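Local coordinates for tail spike protein (Acinetobacter phage vB_AbaP_AS12, PDB 6EU4) that probably recognises and degrades the capsular polysaccharide of Acinetobacter baumannii as the trimeric tailspike with which the phage attaches to its host, at residues 288-293 against 317-322; 313-318 against 335-340; 339-344 against 375-380; 406-411 against 444-449; 412-417 against 463-468. All blocks are in the same frame, centred on the assembly; numbering follows the deposited sequence.

Contact 1: residues 288-293 against 317-322; sequences LNKMQG and IVYSNV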
# COMPACT_ATOMS: atom_id res chain seq x y z
N LEU A 288 7.84 1.41 18.84
CA LEU A 288 8.73 1.04 17.74
C LEU A 288 9.93 1.97 17.72
O LEU A 288 9.79 3.20 17.75
CB LEU A 288 8.00 1.13 16.40
CG LEU A 288 6.68 0.36 16.32
CD1 LEU A 288 6.12 0.51 14.92
CD2 LEU A 288 6.86 -1.13 16.66
N ASN A 289 11.11 1.37 17.68
CA ASN A 289 12.36 2.10 17.65
C ASN A 289 13.27 1.47 16.60
O ASN A 289 13.46 0.25 16.59
CB ASN A 289 13.02 2.08 19.03
CG ASN A 289 14.35 2.79 19.05
OD1 ASN A 289 14.49 3.91 18.53
ND2 ASN A 289 15.36 2.15 19.65
N LYS A 290 13.79 2.29 15.69
CA LYS A 290 14.69 1.85 14.62
C LYS A 290 14.04 0.74 13.79
O LYS A 290 14.69 -0.23 13.39
CB LYS A 290 16.03 1.40 15.18
CG LYS A 290 16.84 2.52 15.84
CD LYS A 290 17.46 3.49 14.82
CE LYS A 290 18.41 4.50 15.50
NZ LYS A 290 19.20 5.29 14.50
N MSE A 291 12.77 0.93 13.46
CA MSE A 291 12.02 -0.01 12.67
C MSE A 291 12.01 0.43 11.21
O MSE A 291 11.14 1.21 10.79
CB MSE A 291 10.59 -0.16 13.23
CG MSE A 291 10.54 -1.14 14.41
SE MSE A 291 10.61 -3.03 13.82
CE MSE A 291 8.74 -3.44 13.81
N GLN A 292 12.96 -0.09 10.43
CA GLN A 292 13.10 0.28 9.03
C GLN A 292 12.33 -0.70 8.15
O GLN A 292 12.32 -1.91 8.40
CB GLN A 292 14.57 0.29 8.62
CG GLN A 292 15.54 0.83 9.67
CD GLN A 292 15.16 2.21 10.15
OE1 GLN A 292 14.31 2.87 9.56
NE2 GLN A 292 15.80 2.67 11.22
N GLY A 293 11.73 -0.19 7.08
CA GLY A 293 11.06 -1.08 6.12
C GLY A 293 9.92 -1.89 6.70
O GLY A 293 9.75 -3.07 6.34
N ILE A 317 6.67 5.92 17.47
CA ILE A 317 7.48 5.51 16.32
C ILE A 317 8.69 6.42 16.24
O ILE A 317 8.57 7.61 15.91
CB ILE A 317 6.67 5.52 15.01
CG1 ILE A 317 5.42 4.66 15.20
CG2 ILE A 317 7.52 5.00 13.87
CD1 ILE A 317 4.57 4.45 13.96
N VAL A 318 9.86 5.86 16.54
CA VAL A 318 11.09 6.61 16.69
C VAL A 318 12.13 6.06 15.72
O VAL A 318 12.38 4.85 15.68
CB VAL A 318 11.59 6.54 18.15
CG1 VAL A 318 12.92 7.22 18.30
CG2 VAL A 318 10.54 7.19 19.08
N TYR A 319 12.74 6.96 14.95
CA TYR A 319 13.77 6.63 13.95
C TYR A 319 13.41 5.38 13.13
O TYR A 319 14.22 4.48 12.93
CB TYR A 319 15.13 6.47 14.62
CG TYR A 319 15.61 7.77 15.23
CD1 TYR A 319 15.79 8.91 14.45
CD2 TYR A 319 15.92 7.85 16.58
CE1 TYR A 319 16.23 10.11 15.01
CE2 TYR A 319 16.37 9.03 17.14
CZ TYR A 319 16.51 10.16 16.35
OH TYR A 319 16.96 11.34 16.91
N SER A 320 12.20 5.40 12.58
CA SER A 320 11.62 4.27 11.86
C SER A 320 11.01 4.76 10.56
O SER A 320 10.78 5.96 10.38
CB SER A 320 10.53 3.58 12.69
OG SER A 320 11.02 3.14 13.94
N ASN A 321 10.71 3.83 9.65
CA ASN A 321 9.85 4.17 8.52
C ASN A 321 8.83 3.05 8.33
O ASN A 321 9.21 1.88 8.18
CB ASN A 321 10.66 4.50 7.25
CG ASN A 321 11.27 3.29 6.54
OD1 ASN A 321 12.21 2.65 7.03
ND2 ASN A 321 10.80 3.04 5.32
N VAL A 322 7.56 3.42 8.40
CA VAL A 322 6.43 2.51 8.58
C VAL A 322 5.32 2.93 7.63
O VAL A 322 5.02 4.12 7.50
CB VAL A 322 5.89 2.54 10.02
CG1 VAL A 322 4.66 1.66 10.18
CG2 VAL A 322 6.98 2.16 11.04
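S320 OG bonds in two directions: across the gap it accepts M291 N at 2.9 Å, and within its own segment it donates to V318 O at 2.8 Å. Its rotation (chi1 -57°) points OG back to that carbonyl and across to M291 N. V318 O is gripped twice, since K290 N also reaches it at 2.9 Å. V318 N to L288 O and N321 N to M291 O supply the remaining backbone rungs. Q292 NE2 donates to Y319 O at 2.9 Å, the oxygen lying tilted from the Q292 amide plane. N321 OD1 takes G293 N at 2.9 Å from above the amide plane, and the same amide is tied to N351 and N349 of the second subunit.

Carbon contacts are fewer. L288 CD1 touches both I317 CG1 (4.2 Å) and V322 CG2. On the outer side, the K290 chain runs alongside Y319 in the same direction, with CD 3.8 Å from Y319 CB.

K290 and Y319 both have positive phi (55° and 43°), so the two strands break at the same level and resume in parallel as the chain turns a corner. Such stacked corners on neighbouring rungs are characteristic of the parallel beta-helix of many phage tailspikes.

Contact 2: residues 313-318 against 335-340; sequences ALFKIV and QNFLYA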
# COMPACT_ATOMS: atom_id res chain seq x y z
N ALA A 313 0.64 7.09 24.00
CA ALA A 313 0.34 7.11 22.57
C ALA A 313 -0.15 5.74 22.13
O ALA A 313 0.27 4.71 22.66
CB ALA A 313 1.57 7.48 21.74
N LEU A 314 -1.00 5.73 21.10
CA LEU A 314 -1.30 4.46 20.46
C LEU A 314 -0.06 3.90 19.78
O LEU A 314 0.31 2.74 19.99
CB LEU A 314 -2.44 4.62 19.44
CG LEU A 314 -2.78 3.39 18.60
CD1 LEU A 314 -3.07 2.17 19.46
CD2 LEU A 314 -3.99 3.69 17.71
N PHE A 315 0.58 4.73 18.95
CA PHE A 315 1.83 4.43 18.26
C PHE A 315 2.92 5.38 18.70
O PHE A 315 2.79 6.61 18.54
CB PHE A 315 1.68 4.56 16.74
CG PHE A 315 0.48 3.84 16.16
CD1 PHE A 315 0.51 2.46 15.98
CD2 PHE A 315 -0.63 4.55 15.70
CE1 PHE A 315 -0.58 1.81 15.42
CE2 PHE A 315 -1.72 3.90 15.15
CZ PHE A 315 -1.69 2.53 15.00
N LYS A 316 4.02 4.83 19.19
CA LYS A 316 5.25 5.57 19.42
C LYS A 316 6.25 5.05 18.39
O LYS A 316 6.61 3.86 18.42
CB LYS A 316 5.76 5.38 20.84
CG LYS A 316 7.10 6.07 21.06
CD LYS A 316 7.62 5.88 22.49
CE LYS A 316 8.92 6.59 22.70
NZ LYS A 316 9.39 6.41 24.12
N ILE A 317 6.67 5.92 17.47
CA ILE A 317 7.48 5.51 16.32
C ILE A 317 8.69 6.42 16.24
O ILE A 317 8.57 7.61 15.91
CB ILE A 317 6.67 5.52 15.01
CG1 ILE A 317 5.42 4.66 15.20
CG2 ILE A 317 7.52 5.00 13.87
CD1 ILE A 317 4.57 4.45 13.96
N VAL A 318 9.86 5.86 16.54
CA VAL A 318 11.09 6.61 16.69
C VAL A 318 12.13 6.06 15.72
O VAL A 318 12.38 4.85 15.68
CB VAL A 318 11.59 6.54 18.15
CG1 VAL A 318 12.92 7.22 18.30
CG2 VAL A 318 10.54 7.19 19.08
N GLN A 335 -2.71 10.43 25.04
CA GLN A 335 -2.30 11.81 24.81
C GLN A 335 -1.99 12.06 23.34
O GLN A 335 -2.30 13.13 22.81
CB GLN A 335 -1.09 12.16 25.66
CG GLN A 335 -0.72 13.63 25.59
CD GLN A 335 0.52 13.94 26.41
OE1 GLN A 335 0.60 13.55 27.58
NE2 GLN A 335 1.50 14.59 25.81
N ASN A 336 -1.37 11.09 22.66
CA ASN A 336 -1.14 11.17 21.23
C ASN A 336 -1.74 9.95 20.55
O ASN A 336 -1.74 8.85 21.12
CB ASN A 336 0.35 11.18 20.84
CG ASN A 336 1.19 12.26 21.55
OD1 ASN A 336 2.31 11.96 21.97
ND2 ASN A 336 0.70 13.49 21.63
N PHE A 337 -2.19 10.14 19.31
CA PHE A 337 -2.49 9.01 18.45
C PHE A 337 -1.18 8.44 17.90
O PHE A 337 -0.89 7.26 18.08
CB PHE A 337 -3.43 9.45 17.33
CG PHE A 337 -3.74 8.39 16.29
CD1 PHE A 337 -4.83 7.55 16.43
CD2 PHE A 337 -2.98 8.32 15.13
CE1 PHE A 337 -5.13 6.62 15.46
CE2 PHE A 337 -3.25 7.39 14.16
CZ PHE A 337 -4.35 6.54 14.31
N LEU A 338 -0.37 9.30 17.30
CA LEU A 338 0.94 8.95 16.79
C LEU A 338 1.94 9.94 17.36
O LEU A 338 1.77 11.16 17.20
CB LEU A 338 0.98 9.00 15.27
CG LEU A 338 2.39 8.90 14.65
CD1 LEU A 338 3.05 7.57 14.98
CD2 LEU A 338 2.28 9.10 13.14
N TYR A 339 2.95 9.42 18.04
CA TYR A 339 4.16 10.16 18.33
C TYR A 339 5.23 9.70 17.33
O TYR A 339 5.60 8.53 17.33
CB TYR A 339 4.63 9.91 19.77
CG TYR A 339 5.93 10.60 20.07
CD1 TYR A 339 5.94 11.91 20.49
CD2 TYR A 339 7.15 9.95 19.91
CE1 TYR A 339 7.14 12.58 20.76
CE2 TYR A 339 8.35 10.59 20.18
CZ TYR A 339 8.33 11.91 20.59
OH TYR A 339 9.52 12.58 20.85
N ALA A 340 5.71 10.62 16.51
CA ALA A 340 6.70 10.32 15.47
C ALA A 340 7.90 11.23 15.69
O ALA A 340 7.77 12.46 15.66
CB ALA A 340 6.14 10.53 14.07
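F315 and F337 form a T-shaped pair at the apolar centre: the edge of F315 is directed at the face of F337, with centroids 5.5 Å apart and planes at 76°. The closest carbons are F315 CE2 and F337 CZ, at 3.8 Å. L314 serves both rings. Its CG sits over one face of F315, displaced toward the rim, while its CD2 lies 3.9 Å from F337 CE1. F350 and F373 continue the aromatic cluster around F337.

Next along the same face comes L338, whose CG is anti to the backbone N (chi1 169°). This turn brings CD1 in against F315 CB at 3.7 Å and I317 CD1 at 3.6 Å, the L338 and I317 chains crossing at about a right angle.

On the other face, the K316 chain is extended and its CG runs beside the Y339 ring, 4.0 Å from CD2, while V318 CG2 meets that ring at its edge. A313 and N336 pair at the start of this face, where N336 ND2 is held by S371 O.

Between the two faces runs the parallel ladder, from L314 N to N336 O through to I317 N to Y339 O at 2.8 Å. F315, I317, L338 and A340 put only carbon on one face, while K316, N336 and Y339 put their polar groups on the other, consistent with a hydrophobic interior here.

Contact 3: residues 339-344 against 375-380; sequences YAEGSE and VVSNSK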
# COMPACT_ATOMS: atom_id res chain seq x y z
N TYR A 339 2.95 9.42 18.04
CA TYR A 339 4.16 10.16 18.33
C TYR A 339 5.23 9.70 17.33
O TYR A 339 5.60 8.53 17.33
CB TYR A 339 4.63 9.91 19.77
CG TYR A 339 5.93 10.60 20.07
CD1 TYR A 339 5.94 11.91 20.49
CD2 TYR A 339 7.15 9.95 19.91
CE1 TYR A 339 7.14 12.58 20.76
CE2 TYR A 339 8.35 10.59 20.18
CZ TYR A 339 8.33 11.91 20.59
OH TYR A 339 9.52 12.58 20.85
N ALA A 340 5.71 10.62 16.51
CA ALA A 340 6.70 10.32 15.47
C ALA A 340 7.90 11.23 15.69
O ALA A 340 7.77 12.46 15.66
CB ALA A 340 6.14 10.53 14.07
N GLU A 341 9.07 10.62 15.88
CA GLU A 341 10.32 11.32 16.11
C GLU A 341 11.35 10.73 15.16
O GLU A 341 11.65 9.54 15.23
CB GLU A 341 10.77 11.17 17.58
CG GLU A 341 12.10 11.83 17.87
CD GLU A 341 12.57 11.65 19.30
OE1 GLU A 341 11.77 11.23 20.17
OE2 GLU A 341 13.76 11.93 19.54
N GLY A 342 11.85 11.55 14.25
CA GLY A 342 12.77 11.06 13.24
C GLY A 342 12.24 9.93 12.38
O GLY A 342 13.03 9.10 11.92
N SER A 343 10.93 9.92 12.10
CA SER A 343 10.31 8.78 11.44
C SER A 343 9.50 9.21 10.24
O SER A 343 8.95 10.31 10.20
CB SER A 343 9.40 8.02 12.40
OG SER A 343 10.16 7.40 13.41
N GLU A 344 9.39 8.30 9.27
CA GLU A 344 8.51 8.45 8.11
C GLU A 344 7.35 7.48 8.28
O GLU A 344 7.56 6.27 8.39
CB GLU A 344 9.26 8.15 6.80
CG GLU A 344 8.31 8.17 5.58
CD GLU A 344 9.03 8.23 4.23
OE1 GLU A 344 10.29 8.21 4.15
OE2 GLU A 344 8.30 8.29 3.23
N VAL A 375 4.57 15.39 15.61
CA VAL A 375 5.42 15.11 14.46
C VAL A 375 6.69 15.93 14.63
O VAL A 375 6.71 17.13 14.31
CB VAL A 375 4.71 15.44 13.14
CG1 VAL A 375 5.53 15.01 11.94
CG2 VAL A 375 3.34 14.78 13.08
N VAL A 376 7.77 15.30 15.13
CA VAL A 376 8.93 16.03 15.59
C VAL A 376 10.23 15.45 15.02
O VAL A 376 10.30 14.30 14.59
CB VAL A 376 8.98 16.05 17.14
CG1 VAL A 376 7.66 16.54 17.70
CG2 VAL A 376 9.35 14.65 17.72
N SER A 377 11.27 16.29 15.03
CA SER A 377 12.65 15.89 14.71
C SER A 377 12.76 15.21 13.34
O SER A 377 13.09 14.03 13.22
CB SER A 377 13.19 14.96 15.80
OG SER A 377 13.24 15.63 17.05
N ASN A 378 12.51 15.99 12.29
CA ASN A 378 12.70 15.54 10.92
C ASN A 378 11.84 14.32 10.58
O ASN A 378 12.23 13.45 9.79
CB ASN A 378 14.17 15.23 10.64
CG ASN A 378 15.01 16.49 10.62
OD1 ASN A 378 14.71 17.43 9.88
ND2 ASN A 378 16.03 16.53 11.46
N SER A 379 10.63 14.30 11.12
CA SER A 379 9.67 13.27 10.74
C SER A 379 8.92 13.67 9.47
O SER A 379 8.91 14.83 9.05
CB SER A 379 8.67 13.03 11.87
OG SER A 379 9.25 12.30 12.92
N LYS A 380 8.32 12.67 8.83
CA LYS A 380 7.43 12.88 7.70
C LYS A 380 6.22 12.02 7.97
O LYS A 380 6.34 10.79 8.03
CB LYS A 380 8.03 12.46 6.35
CG LYS A 380 9.50 12.42 6.24
CD LYS A 380 9.86 11.71 4.93
CE LYS A 380 11.31 11.46 4.78
NZ LYS A 380 11.63 10.75 3.51
O HOH W 1 15.15 13.68 18.22
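S379 OG is gripped by two groups: it accepts S343 N at 3.0 Å along an almost straight bond (178°) and donates to V376 O at 2.8 Å. V376 O in turn also takes G342 N, at 3.2 Å, so one carbonyl anchors both a serine and the neighbouring turn. The serine hydroxyl stands anti to its carbonyl carbon, a rotation that lets OG reach S343 N and V376 O together. Its place recurs from coil to coil: S343 OG accepts S320 N of the preceding coil, and S413 OG accepts S379 N from the following side. This makes a ladder of stacked serines at one corner of the parallel beta-helix, where the register of the two segments shifts by one residue because 375-380 has the longer loop.

V376 CG2 is set between the backbone N and the carbonyl carbon, which turns it toward the other segment; it lies 3.8 Å from Y339 OH and the same distance from E341 CB. Y339 OH donates to E341 OE1 at 2.7 Å, from above the carboxylate plane although within the plane of the tyrosine ring.

Past the corner, K380 NZ bridges to E344 OE1 at 2.9 Å, well out of the carboxylate plane, while K380 CD lies 3.6 Å from E344 CD. Both charges have further partners in the second subunit: E344 OE2 takes G386 N, and K380 NZ reaches E420 O and T422 OG1.

Contact 4: residues 406-411 against 444-449; sequences LAYVEG and YYTTNA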
# COMPACT_ATOMS: atom_id res chain seq x y z
N LEU A 406 -5.06 18.73 16.39
CA LEU A 406 -4.86 17.64 15.43
C LEU A 406 -3.39 17.29 15.34
O LEU A 406 -3.02 16.11 15.42
CB LEU A 406 -5.39 18.00 14.04
CG LEU A 406 -5.10 16.94 12.95
CD1 LEU A 406 -5.83 15.63 13.34
CD2 LEU A 406 -5.52 17.38 11.55
N ALA A 407 -2.53 18.29 15.20
CA ALA A 407 -1.13 18.02 14.96
C ALA A 407 -0.25 19.15 15.45
O ALA A 407 -0.64 20.32 15.43
CB ALA A 407 -0.85 17.79 13.48
N TYR A 408 0.94 18.76 15.91
CA TYR A 408 2.05 19.65 16.20
C TYR A 408 3.22 19.18 15.37
O TYR A 408 3.57 17.99 15.41
CB TYR A 408 2.42 19.61 17.68
CG TYR A 408 3.59 20.50 18.00
CD1 TYR A 408 3.51 21.87 17.84
CD2 TYR A 408 4.78 19.97 18.48
CE1 TYR A 408 4.55 22.69 18.14
CE2 TYR A 408 5.84 20.80 18.79
CZ TYR A 408 5.71 22.15 18.62
OH TYR A 408 6.76 23.00 18.90
N VAL A 409 3.81 20.09 14.62
CA VAL A 409 4.82 19.77 13.62
C VAL A 409 6.02 20.67 13.86
O VAL A 409 5.90 21.90 13.78
CB VAL A 409 4.29 19.94 12.18
CG1 VAL A 409 5.23 19.28 11.20
CG2 VAL A 409 2.88 19.37 12.04
N GLU A 410 7.19 20.08 14.13
CA GLU A 410 8.35 20.87 14.50
C GLU A 410 9.65 20.22 14.04
O GLU A 410 9.69 19.08 13.57
CB GLU A 410 8.40 21.10 16.02
CG GLU A 410 8.84 19.90 16.84
CD GLU A 410 10.35 19.82 17.03
OE1 GLU A 410 10.95 18.79 16.65
OE2 GLU A 410 10.95 20.79 17.54
N GLY A 411 10.74 20.98 14.18
CA GLY A 411 12.09 20.46 14.03
C GLY A 411 12.40 19.85 12.68
O GLY A 411 12.99 18.76 12.60
N TYR A 444 -0.74 22.90 14.09
CA TYR A 444 0.18 23.92 14.58
C TYR A 444 1.60 23.51 14.20
O TYR A 444 2.00 22.38 14.47
CB TYR A 444 0.05 24.06 16.09
CG TYR A 444 -1.37 24.42 16.45
CD1 TYR A 444 -1.85 25.70 16.18
CD2 TYR A 444 -2.24 23.49 16.98
CE1 TYR A 444 -3.17 26.06 16.47
CE2 TYR A 444 -3.55 23.83 17.28
CZ TYR A 444 -4.01 25.11 17.01
OH TYR A 444 -5.32 25.42 17.30
N TYR A 445 2.36 24.45 13.65
CA TYR A 445 3.69 24.10 13.17
C TYR A 445 4.66 25.24 13.43
O TYR A 445 4.25 26.40 13.56
CB TYR A 445 3.67 23.71 11.70
CG TYR A 445 3.16 24.78 10.74
CD1 TYR A 445 1.80 24.97 10.54
CD2 TYR A 445 4.04 25.56 10.00
CE1 TYR A 445 1.33 25.92 9.67
CE2 TYR A 445 3.58 26.52 9.12
CZ TYR A 445 2.22 26.69 8.95
OH TYR A 445 1.77 27.65 8.09
N THR A 446 5.94 24.90 13.54
CA THR A 446 6.95 25.92 13.79
C THR A 446 7.50 26.49 12.49
O THR A 446 7.25 25.99 11.39
CB THR A 446 8.09 25.35 14.62
OG1 THR A 446 8.76 24.34 13.85
CG2 THR A 446 7.57 24.72 15.92
N THR A 447 8.30 27.56 12.62
CA THR A 447 8.90 28.17 11.44
C THR A 447 9.92 27.26 10.76
O THR A 447 10.29 27.53 9.62
CB THR A 447 9.57 29.51 11.80
OG1 THR A 447 10.46 29.33 12.89
CG2 THR A 447 8.54 30.52 12.19
N ASN A 448 10.37 26.23 11.47
CA ASN A 448 11.24 25.18 10.97
C ASN A 448 10.43 23.90 10.86
O ASN A 448 10.68 22.92 11.58
CB ASN A 448 12.45 24.99 11.87
CG ASN A 448 13.42 23.95 11.35
OD1 ASN A 448 13.51 23.72 10.15
ND2 ASN A 448 14.14 23.30 12.26
N ALA A 449 9.37 23.95 10.07
CA ALA A 449 8.58 22.77 9.76
C ALA A 449 7.83 23.06 8.47
O ALA A 449 7.77 24.21 8.01
CB ALA A 449 7.60 22.43 10.89
O HOH W 2 11.06 23.66 15.35
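Y408 sets out from CB on the same face of the sheet as Y444, and with CG anti to the backbone N (chi1 178°) its ring reaches toward segment 444-449. Halfway along, CD1 passes 3.7 Å from Y444 O. Toward the tip, CZ nears the methyl of T446, and OH ends 3.5 Å from T446 CG2. That methyl is met from a second direction by E410 CB at 3.7 Å. The hydroxyl of the same threonine, OG1, lies against E410 CA (3.6 Å), and a water that accepts from G411 N at 2.9 Å links it to the first segment. The carboxylate of E410 leads off to S377 N, bonded through OE1.

V409 works on the opposite face of the pair. Its CB meets Y445 CB at 3.9 Å and its CG1 meets A449 CB at 4.0 Å, where segment 444-449 curls back after T446. The Y444 ring stacks on F438 and its OH bonds E429 OE2; Y445 OH bonds D462 OD2.

Backbone bonds tie the segments in parallel: Y444 N to A407 O, V409 N to Y444 O, and T446 N to V409 O at 3.0 Å.

No other subunit touches this contact. Strand 405-409 lies between strand 371-376 and strand 443-445 on one wall of the beta-helix, with A407 and V409 packed inward against F415 of strand 414-417, the strand that follows in the chain.

Contact 5: residues 412-417 against 463-468; sequences GSVFEV and GAKFSG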
# COMPACT_ATOMS: atom_id res chain seq x y z
N GLY A 412 12.03 20.54 11.60
CA GLY A 412 12.28 20.07 10.26
C GLY A 412 11.29 19.05 9.74
O GLY A 412 11.47 18.54 8.63
N SER A 413 10.24 18.74 10.50
CA SER A 413 9.27 17.73 10.11
C SER A 413 8.32 18.25 9.03
O SER A 413 8.21 19.45 8.79
CB SER A 413 8.46 17.28 11.31
OG SER A 413 9.30 16.66 12.27
N VAL A 414 7.63 17.31 8.40
CA VAL A 414 6.58 17.62 7.43
C VAL A 414 5.37 16.76 7.75
O VAL A 414 5.51 15.58 8.11
CB VAL A 414 7.06 17.44 5.98
CG1 VAL A 414 7.48 16.01 5.72
CG2 VAL A 414 5.98 17.88 5.01
N PHE A 415 4.19 17.37 7.66
CA PHE A 415 2.91 16.73 7.95
C PHE A 415 1.99 17.01 6.77
O PHE A 415 1.82 18.16 6.37
CB PHE A 415 2.31 17.30 9.25
CG PHE A 415 0.98 16.71 9.64
CD1 PHE A 415 0.85 15.36 9.92
CD2 PHE A 415 -0.13 17.53 9.78
CE1 PHE A 415 -0.38 14.83 10.33
CE2 PHE A 415 -1.35 17.01 10.18
CZ PHE A 415 -1.48 15.65 10.44
N GLU A 416 1.38 15.96 6.23
CA GLU A 416 0.56 16.05 5.03
C GLU A 416 -0.80 15.42 5.31
O GLU A 416 -0.87 14.32 5.85
CB GLU A 416 1.25 15.36 3.84
CG GLU A 416 2.61 15.99 3.47
CD GLU A 416 3.51 15.10 2.59
OE1 GLU A 416 3.46 13.86 2.67
OE2 GLU A 416 4.30 15.66 1.81
N VAL A 417 -1.87 16.14 4.95
CA VAL A 417 -3.24 15.65 5.11
C VAL A 417 -3.95 15.77 3.77
O VAL A 417 -4.13 16.88 3.26
CB VAL A 417 -4.04 16.43 6.18
CG1 VAL A 417 -5.46 15.85 6.32
CG2 VAL A 417 -3.33 16.41 7.52
N GLY A 463 6.42 26.14 4.45
CA GLY A 463 7.66 25.58 4.94
C GLY A 463 8.65 25.34 3.81
O GLY A 463 8.35 25.48 2.62
N ALA A 464 9.87 24.96 4.21
CA ALA A 464 10.96 24.85 3.24
C ALA A 464 10.73 23.77 2.19
O ALA A 464 11.31 23.84 1.10
CB ALA A 464 12.28 24.58 3.96
N LYS A 465 9.93 22.76 2.49
CA LYS A 465 9.65 21.72 1.49
C LYS A 465 8.66 22.19 0.44
O LYS A 465 8.47 21.50 -0.57
CB LYS A 465 9.14 20.47 2.19
CG LYS A 465 10.22 19.83 3.07
CD LYS A 465 9.87 18.46 3.51
CE LYS A 465 10.98 17.89 4.42
NZ LYS A 465 12.29 17.79 3.70
N PHE A 466 8.04 23.36 0.63
CA PHE A 466 7.03 23.89 -0.27
C PHE A 466 7.38 25.33 -0.58
O PHE A 466 6.68 26.28 -0.21
CB PHE A 466 5.64 23.76 0.35
CG PHE A 466 5.28 22.35 0.69
CD1 PHE A 466 4.88 21.47 -0.30
CD2 PHE A 466 5.37 21.89 1.98
CE1 PHE A 466 4.55 20.19 -0.00
CE2 PHE A 466 5.05 20.59 2.28
CZ PHE A 466 4.66 19.74 1.28
N SER A 467 8.50 25.51 -1.28
CA SER A 467 9.01 26.84 -1.59
C SER A 467 8.40 27.42 -2.86
O SER A 467 8.23 28.64 -2.96
CB SER A 467 10.53 26.79 -1.76
OG SER A 467 11.03 28.03 -2.21
N GLY A 468 8.08 26.58 -3.83
CA GLY A 468 7.57 27.10 -5.08
C GLY A 468 6.93 26.02 -5.92
O GLY A 468 7.05 24.82 -5.63
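The F466 ring is met by the other segment at its edge. V414 CG2 lies near the ring plane, 4.0 Å from CE2, and E416 OE2 also lies near that plane, 4.1 Å from CZ; the carboxylate is turned 57° against the ring. P419 of the second subunit packs on the same phenylalanine, together with S450 and D452 of strand 450-455.

V414 carries the contact. With CG2 anti to the backbone N, this branch goes to F466, while CG1, set between N and the carbonyl carbon (chi1 61°), is turned to K465 CD and CE. K465 crosses V414 at about a right angle, its CD 3.9 Å from V414 CB. No hydrogen bond joins the segments. The loop is held by its own type I turn, with F466 N bonded to G463 O at 2.9 Å, and by S450 OG, which takes K465 N.

E416 OE2 also comes close to E420 OE1 of the second subunit, which brings two acidic groups together at the interface. Beyond the ring, F466 O accepts S473 OG of the third subunit. At G468 the chain leaves the parallel beta-helix and its sheet runs on into both neighbours, consistent with the intertwined trimers of phage tailspikes.

Overall arrangement
Contacts 1 to 3 take consecutive strand pairs of one beta-helix, contact 4 lies one pair further on, and contact 5 lies at its end. Contacts 1 and 2 share strand 311-318, and contacts 2 and 3 share strand 336-341, their centres 10 to 12 Å apart; contact 4 joins contact 3 through neighbouring strands 371-376 and 405-409. Contact 2 is buried and aromatic and, like contact 4, touches no other chain. Contacts 1 and 3 are partly buried corners, rich in serine and asparagine or charge, and both touch the second subunit. Contact 4 is partly buried and mixes tyrosines with a water. Contact 5, buried without any direct hydrogen bond, packs mainly by carbon, with one carboxylate at a ring edge, and reaches both other subunits.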